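Local coordinates for galactose-binding-like protein (Bacteroides thetaiotaomicron, PDB 7M1B) that probably binds carbohydrate as a SusE-like protein of a gut bacterium, and may have a degradative capacity, at residues Tyr243-Phe254 with Gly365-Gln373. Numbering follows the deposited sequence.
Sequences YAHGYDFNPSEF and GAGLVVMQQ. With EDO (1,2-ethanediol), chain B.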
ATOM      1  N   TYR A 243       0.935  21.814  -3.650  1.00 15.42           N
ATOM      2  CA  TYR A 243      -0.054  20.988  -2.958  1.00 14.96           C
ATOM      3  C   TYR A 243      -1.121  20.615  -3.990  1.00 15.01           C
ATOM      4  O   TYR A 243      -1.163  21.151  -5.078  1.00 16.80           O
ATOM      5  CB  TYR A 243      -0.826  21.846  -1.910  1.00 16.84           C
ATOM      6  CG  TYR A 243      -1.294  23.205  -2.394  1.00 17.54           C
ATOM      7  CD1 TYR A 243      -2.465  23.369  -3.191  1.00 18.55           C
ATOM      8  CD2 TYR A 243      -0.616  24.364  -2.023  1.00 18.77           C
ATOM      9  CE1 TYR A 243      -2.870  24.621  -3.659  1.00 19.25           C
ATOM     10  CE2 TYR A 243      -0.998  25.606  -2.487  1.00 19.10           C
ATOM     11  CZ  TYR A 243      -2.171  25.751  -3.233  1.00 18.49           C
ATOM     12  OH  TYR A 243      -2.469  26.991  -3.672  1.00 23.58           O
ATOM     13  N   ALA A 244      -1.909  19.585  -3.639  1.00 13.98           N
ATOM     14  CA  ALA A 244      -3.265  19.430  -4.202  1.00 15.47           C
ATOM     15  C   ALA A 244      -4.220  19.729  -3.042  1.00 16.43           C
ATOM     16  O   ALA A 244      -4.050  19.225  -1.906  1.00 17.45           O
ATOM     17  CB  ALA A 244      -3.513  18.019  -4.719  1.00 15.74           C
ATOM     18  N   HIS A 245      -5.265  20.512  -3.299  1.00 16.56           N
ATOM     19  CA  HIS A 245      -6.064  21.112  -2.214  1.00 17.54           C
ATOM     20  C   HIS A 245      -7.533  20.886  -2.513  1.00 16.06           C
ATOM     21  O   HIS A 245      -7.976  21.125  -3.641  1.00 17.36           O
ATOM     22  CB  HIS A 245      -5.819  22.647  -2.237  1.00 15.95           C
ATOM     23  CG  HIS A 245      -6.229  23.355  -0.983  1.00 15.97           C
ATOM     24  ND1 HIS A 245      -7.558  23.416  -0.525  1.00 19.06           N
ATOM     25  CD2 HIS A 245      -5.510  24.104  -0.121  1.00 16.82           C
ATOM     26  CE1 HIS A 245      -7.571  24.139   0.602  1.00 21.38           C
ATOM     27  NE2 HIS A 245      -6.347  24.631   0.820  1.00 19.17           N
ATOM     28  N   GLY A 246      -8.206  20.239  -1.499  1.00 15.52           N
ATOM     29  CA  GLY A 246      -9.659  20.075  -1.640  1.00 17.86           C
ATOM     30  C   GLY A 246     -10.506  21.253  -1.171  1.00 19.32           C
ATOM     31  O   GLY A 246     -10.043  22.380  -1.099  1.00 17.68           O
ATOM     32  N   TYR A 247     -11.810  20.966  -1.089  1.00 17.09           N
ATOM     33  CA  TYR A 247     -12.800  21.912  -0.583  1.00 15.28           C
ATOM     34  C   TYR A 247     -13.279  21.503   0.793  1.00 15.55           C
ATOM     35  O   TYR A 247     -13.294  20.349   1.062  1.00 17.36           O
ATOM     36  CB  TYR A 247     -13.947  22.022  -1.591  1.00 17.65           C
ATOM     37  CG  TYR A 247     -13.523  22.457  -2.979  1.00 16.30           C
ATOM     38  CD1 TYR A 247     -13.450  23.809  -3.289  1.00 18.21           C
ATOM     39  CD2 TYR A 247     -12.980  21.541  -3.913  1.00 17.50           C
ATOM     40  CE1 TYR A 247     -13.020  24.245  -4.542  1.00 18.20           C
ATOM     41  CE2 TYR A 247     -12.549  21.942  -5.171  1.00 18.19           C
ATOM     42  CZ  TYR A 247     -12.484  23.304  -5.441  1.00 18.80           C
ATOM     43  OH  TYR A 247     -12.024  23.669  -6.661  1.00 21.39           O
ATOM     44  N   ASP A 248     -13.819  22.467   1.556  1.00 18.29           N
ATOM     45  CA  ASP A 248     -14.366  22.166   2.850  1.00 19.67           C
ATOM     46  C   ASP A 248     -15.594  21.284   2.726  1.00 18.98           C
ATOM     47  O   ASP A 248     -16.510  21.539   1.916  1.00 21.21           O
ATOM     48  CB  ASP A 248     -14.798  23.481   3.468  1.00 23.25           C
ATOM     49  CG  ASP A 248     -13.705  24.338   4.015  1.00 31.38           C
ATOM     50  OD1 ASP A 248     -12.629  23.841   4.368  1.00 27.14           O
ATOM     51  OD2 ASP A 248     -14.055  25.461   4.314  1.00 52.34           O
ATOM     52  N   PHE A 249     -15.703  20.395   3.704  1.00 21.14           N
ATOM     53  CA  PHE A 249     -16.906  19.587   3.828  1.00 18.30           C
ATOM     54  C   PHE A 249     -17.149  19.355   5.306  1.00 20.98           C
ATOM     55  O   PHE A 249     -16.251  19.560   6.122  1.00 19.68           O
ATOM     56  CB  PHE A 249     -16.831  18.284   3.015  1.00 20.53           C
ATOM     57  CG  PHE A 249     -15.688  17.364   3.388  1.00 19.40           C
ATOM     58  CD1 PHE A 249     -15.860  16.398   4.385  1.00 22.49           C
ATOM     59  CD2 PHE A 249     -14.485  17.371   2.696  1.00 19.89           C
ATOM     60  CE1 PHE A 249     -14.824  15.558   4.765  1.00 23.64           C
ATOM     61  CE2 PHE A 249     -13.436  16.557   3.097  1.00 18.66           C
ATOM     62  CZ  PHE A 249     -13.626  15.601   4.094  1.00 19.90           C
ATOM     63  N   ASN A 250     -18.313  18.796   5.623  1.00 22.14           N
ATOM     64  CA  ASN A 250     -18.638  18.552   7.019  1.00 21.78           C
ATOM     65  C   ASN A 250     -18.038  17.198   7.417  1.00 23.07           C
ATOM     66  O   ASN A 250     -18.250  16.257   6.682  1.00 20.93           O
ATOM     67  CB  ASN A 250     -20.154  18.637   7.242  1.00 19.14           C
ATOM     68  CG  ASN A 250     -20.489  18.402   8.696  1.00 20.20           C
ATOM     69  OD1 ASN A 250     -20.256  17.301   9.195  1.00 23.37           O
ATOM     70  ND2 ASN A 250     -21.050  19.417   9.357  1.00 19.60           N
ATOM     71  N   PRO A 251     -17.249  17.064   8.522  1.00 21.38           N
ATOM     72  CA  PRO A 251     -16.564  15.796   8.879  1.00 23.06           C
ATOM     73  C   PRO A 251     -17.512  14.624   9.101  1.00 21.16           C
ATOM     74  O   PRO A 251     -17.070  13.487   9.082  1.00 21.53           O
ATOM     75  CB  PRO A 251     -15.916  16.103  10.222  1.00 21.91           C
ATOM     76  CG  PRO A 251     -15.559  17.555  10.046  1.00 21.70           C
ATOM     77  CD  PRO A 251     -16.846  18.155   9.436  1.00 22.96           C
ATOM     78  N   SER A 252     -18.822  14.911   9.241  1.00 21.73           N
ATOM     79  CA  SER A 252     -19.845  13.850   9.302  1.00 18.69           C
ATOM     80  C   SER A 252     -19.826  12.996   8.027  1.00 19.69           C
ATOM     81  O   SER A 252     -20.220  11.829   8.032  1.00 23.25           O
ATOM     82  CB  SER A 252     -21.269  14.423   9.396  1.00 20.39           C
ATOM     83  OG  SER A 252     -21.375  15.340  10.496  1.00 23.14           O
ATOM     84  N   GLU A 253     -19.259  13.570   6.943  1.00 19.87           N
ATOM     85  CA  GLU A 253     -19.198  12.882   5.664  1.00 20.47           C
ATOM     86  C   GLU A 253     -17.984  11.946   5.537  1.00 19.88           C
ATOM     87  O   GLU A 253     -17.911  11.193   4.551  1.00 25.06           O
ATOM     88  CB  GLU A 253     -19.148  13.939   4.565  1.00 21.88           C
ATOM     89  CG  GLU A 253     -20.404  14.822   4.579  1.00 25.67           C
ATOM     90  CD  GLU A 253     -21.808  14.249   4.808  1.00 42.20           C
ATOM     91  OE1 GLU A 253     -22.167  13.258   4.130  1.00 51.83           O
ATOM     92  OE2 GLU A 253     -22.581  14.812   5.676  1.00 53.84           O
ATOM     93  N   PHE A 254     -17.019  11.955   6.469  1.00 21.12           N
ATOM     94  CA  PHE A 254     -15.938  10.982   6.326  1.00 19.16           C
ATOM     95  C   PHE A 254     -16.545   9.570   6.354  1.00 22.27           C
ATOM     96  O   PHE A 254     -17.505   9.252   7.107  1.00 26.01           O
ATOM     97  CB  PHE A 254     -14.965  11.037   7.505  1.00 21.34           C
ATOM     98  CG  PHE A 254     -13.972  12.173   7.429  1.00 21.59           C
ATOM     99  CD1 PHE A 254     -13.002  12.195   6.409  1.00 20.34           C
ATOM    100  CD2 PHE A 254     -13.967  13.184   8.391  1.00 20.56           C
ATOM    101  CE1 PHE A 254     -12.089  13.251   6.314  1.00 20.92           C
ATOM    102  CE2 PHE A 254     -13.058  14.230   8.304  1.00 24.48           C
ATOM    103  CZ  PHE A 254     -12.111  14.257   7.282  1.00 22.93           C
ATOM    104  N   GLY A 365      -9.032  17.071  12.436  1.00 20.03           N
ATOM    105  CA  GLY A 365     -10.425  16.652  12.424  1.00 20.00           C
ATOM    106  C   GLY A 365     -11.359  17.430  11.524  1.00 20.41           C
ATOM    107  O   GLY A 365     -12.488  17.008  11.365  1.00 24.10           O
ATOM    108  N   ALA A 366     -10.890  18.511  10.853  1.00 18.35           N
ATOM    109  CA  ALA A 366     -11.742  19.255   9.933  1.00 18.48           C
ATOM    110  C   ALA A 366     -11.952  18.490   8.622  1.00 15.89           C
ATOM    111  O   ALA A 366     -11.054  17.724   8.210  1.00 17.07           O
ATOM    112  CB  ALA A 366     -11.071  20.586   9.590  1.00 20.79           C
ATOM    113  N   GLY A 367     -13.066  18.799   7.942  1.00 18.01           N
ATOM    114  CA  GLY A 367     -13.409  18.181   6.673  1.00 17.59           C
ATOM    115  C   GLY A 367     -12.648  18.939   5.584  1.00 17.63           C
ATOM    116  O   GLY A 367     -13.243  19.706   4.876  1.00 19.20           O
ATOM    117  N   LEU A 368     -11.367  18.529   5.412  1.00 16.05           N
ATOM    118  CA  LEU A 368     -10.571  19.192   4.347  1.00 16.47           C
ATOM    119  C   LEU A 368      -9.381  18.274   4.071  1.00 17.19           C
ATOM    120  O   LEU A 368      -8.744  17.802   5.007  1.00 17.81           O
ATOM    121  CB  LEU A 368     -10.069  20.557   4.797  1.00 17.92           C
ATOM    122  CG  LEU A 368      -9.227  21.291   3.736  1.00 19.32           C
ATOM    123  CD1 LEU A 368     -10.076  21.636   2.515  1.00 23.29           C
ATOM    124  CD2 LEU A 368      -8.545  22.534   4.301  1.00 21.14           C
ATOM    125  N   VAL A 369      -9.083  18.015   2.792  1.00 15.94           N
ATOM    126  CA  VAL A 369      -7.925  17.200   2.431  1.00 14.61           C
ATOM    127  C   VAL A 369      -6.967  18.088   1.648  1.00 16.20           C
ATOM    128  O   VAL A 369      -7.380  18.524   0.598  1.00 16.77           O
ATOM    129  CB  VAL A 369      -8.429  15.987   1.608  1.00 14.73           C
ATOM    130  CG1 VAL A 369      -7.225  15.144   1.163  1.00 16.33           C
ATOM    131  CG2 VAL A 369      -9.318  15.089   2.509  1.00 17.31           C
ATOM    132  N   VAL A 370      -5.681  18.100   2.072  1.00 15.60           N
ATOM    133  CA  VAL A 370      -4.699  18.910   1.337  1.00 15.33           C
ATOM    134  C   VAL A 370      -3.393  18.123   1.519  1.00 17.20           C
ATOM    135  O   VAL A 370      -3.079  17.714   2.645  1.00 18.84           O
ATOM    136  CB  VAL A 370      -4.474  20.314   1.926  1.00 14.48           C
ATOM    137  CG1 VAL A 370      -3.442  21.071   1.066  1.00 16.59           C
ATOM    138  CG2 VAL A 370      -5.768  21.122   1.892  1.00 16.35           C
ATOM    139  N   MET A 371      -2.715  17.801   0.424  1.00 14.64           N
ATOM    140  CA  MET A 371      -1.412  17.096   0.547  1.00 14.08           C
ATOM    141  C   MET A 371      -0.387  17.687  -0.395  1.00 15.04           C
ATOM    142  O   MET A 371      -0.736  18.436  -1.264  1.00 16.95           O
ATOM    143  CB  MET A 371      -1.630  15.621   0.245  1.00 17.27           C
ATOM    144  CG  MET A 371      -2.327  14.909   1.482  1.00 22.60           C
ATOM    145  SD  MET A 371      -1.594  15.053   3.250  1.00 25.15           S
ATOM    146  CE  MET A 371      -0.278  13.858   3.029  1.00 19.27           C
ATOM    147  N   GLN A 372       0.901  17.254  -0.271  1.00 13.78           N
ATOM    148  CA  GLN A 372       1.943  17.925  -1.076  1.00 15.60           C
ATOM    149  C   GLN A 372       2.439  16.966  -2.163  1.00 15.41           C
ATOM    150  O   GLN A 372       2.782  17.402  -3.268  1.00 15.59           O
ATOM    151  CB  GLN A 372       3.171  18.286  -0.195  1.00 16.34           C
ATOM    152  CG  GLN A 372       4.264  19.077  -0.882  1.00 15.98           C
ATOM    153  CD  GLN A 372       5.350  19.290   0.147  1.00 15.01           C
ATOM    154  OE1 GLN A 372       6.234  18.423   0.357  1.00 17.64           O
ATOM    155  NE2 GLN A 372       5.358  20.456   0.775  1.00 18.50           N
ATOM    156  N   GLN A 373       2.591  15.675  -1.853  1.00 15.27           N
ATOM    157  CA  GLN A 373       3.325  14.789  -2.802  1.00 14.27           C
ATOM    158  C   GLN A 373       3.083  13.326  -2.447  1.00 14.47           C
ATOM    159  O   GLN A 373       3.002  13.012  -1.245  1.00 17.17           O
ATOM    160  CB  GLN A 373       4.836  15.112  -2.773  1.00 17.15           C
ATOM    161  CG  GLN A 373       5.584  14.558  -3.995  1.00 16.23           C
ATOM    162  CD  GLN A 373       5.551  15.372  -5.293  1.00 16.16           C
ATOM    163  OE1 GLN A 373       6.025  14.887  -6.312  1.00 18.54           O
ATOM    164  NE2 GLN A 373       4.733  16.414  -5.386  1.00 16.88           N
TER
HETATM  165  C1  EDO B 501      -3.185  28.321  -0.303  1.00 28.39           C
HETATM  166  O1  EDO B 501      -2.248  28.645   0.720  1.00 36.81           O
HETATM  167  C2  EDO B 501      -3.894  27.058   0.035  1.00 30.48           C
HETATM  168  O2  EDO B 501      -4.212  26.815   1.440  1.00 32.60           O
HETATM  169  O   HOH W   1     -11.368  18.355   0.951  1.00 17.12           O
HETATM  170  O   HOH W   2     -13.633  22.078   7.054  1.00 50.70           O
HETATM  171  O   HOH W   3     -14.625  21.020   8.847  1.00 28.53           O
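Ala-244 and Met-371 form an antiparallel hydrogen-bonded pair: Ala-244 N gives to Met-371 O (2.9 Å) and Met-371 N returns to Ala-244 O (3.0 Å). Gly-246 N extends the pairing to Val-369 O at 2.8 Å; beyond it the chains part enough for a water to take Val-369 N (3.0 Å) and donate to Tyr-247 O. Phe-249 N then reaches Gly-367 O (2.8 Å), in the carbonyl plane, while a second water accepts from Gly-367 N. Gly-367 CA makes a CH-pi contact over the centre of the Phe-249 ring.

In the adjoining non-hydrogen-bonded pair, CG anti to the backbone N (chi1 -163°) lays the His-245 imidazole against Val-370, whose CG2 makes a CH-pi contact over one face, 3.5 Å from the centroid. Together with chi2 (-64°) this directs ND1 to Gly-246 O (2.8 Å), nearly in the ring plane; NE2 makes a weak bond to ethanediol O2. Gly-246 O also accepts from Asn-223 ND2. Replacing His-245 by alanine would probably take away the ring face that Val-370 CG2 packs against and cost Gly-246 O one donor.

Strand 244-245 thus edges strand 370-380 in the galactose-binding-like domain's antiparallel sheet. Met-371 and Val-369 pack on Ile-289 of strand 289-290, and Phe-254 on Ile-359 of strand 352-362.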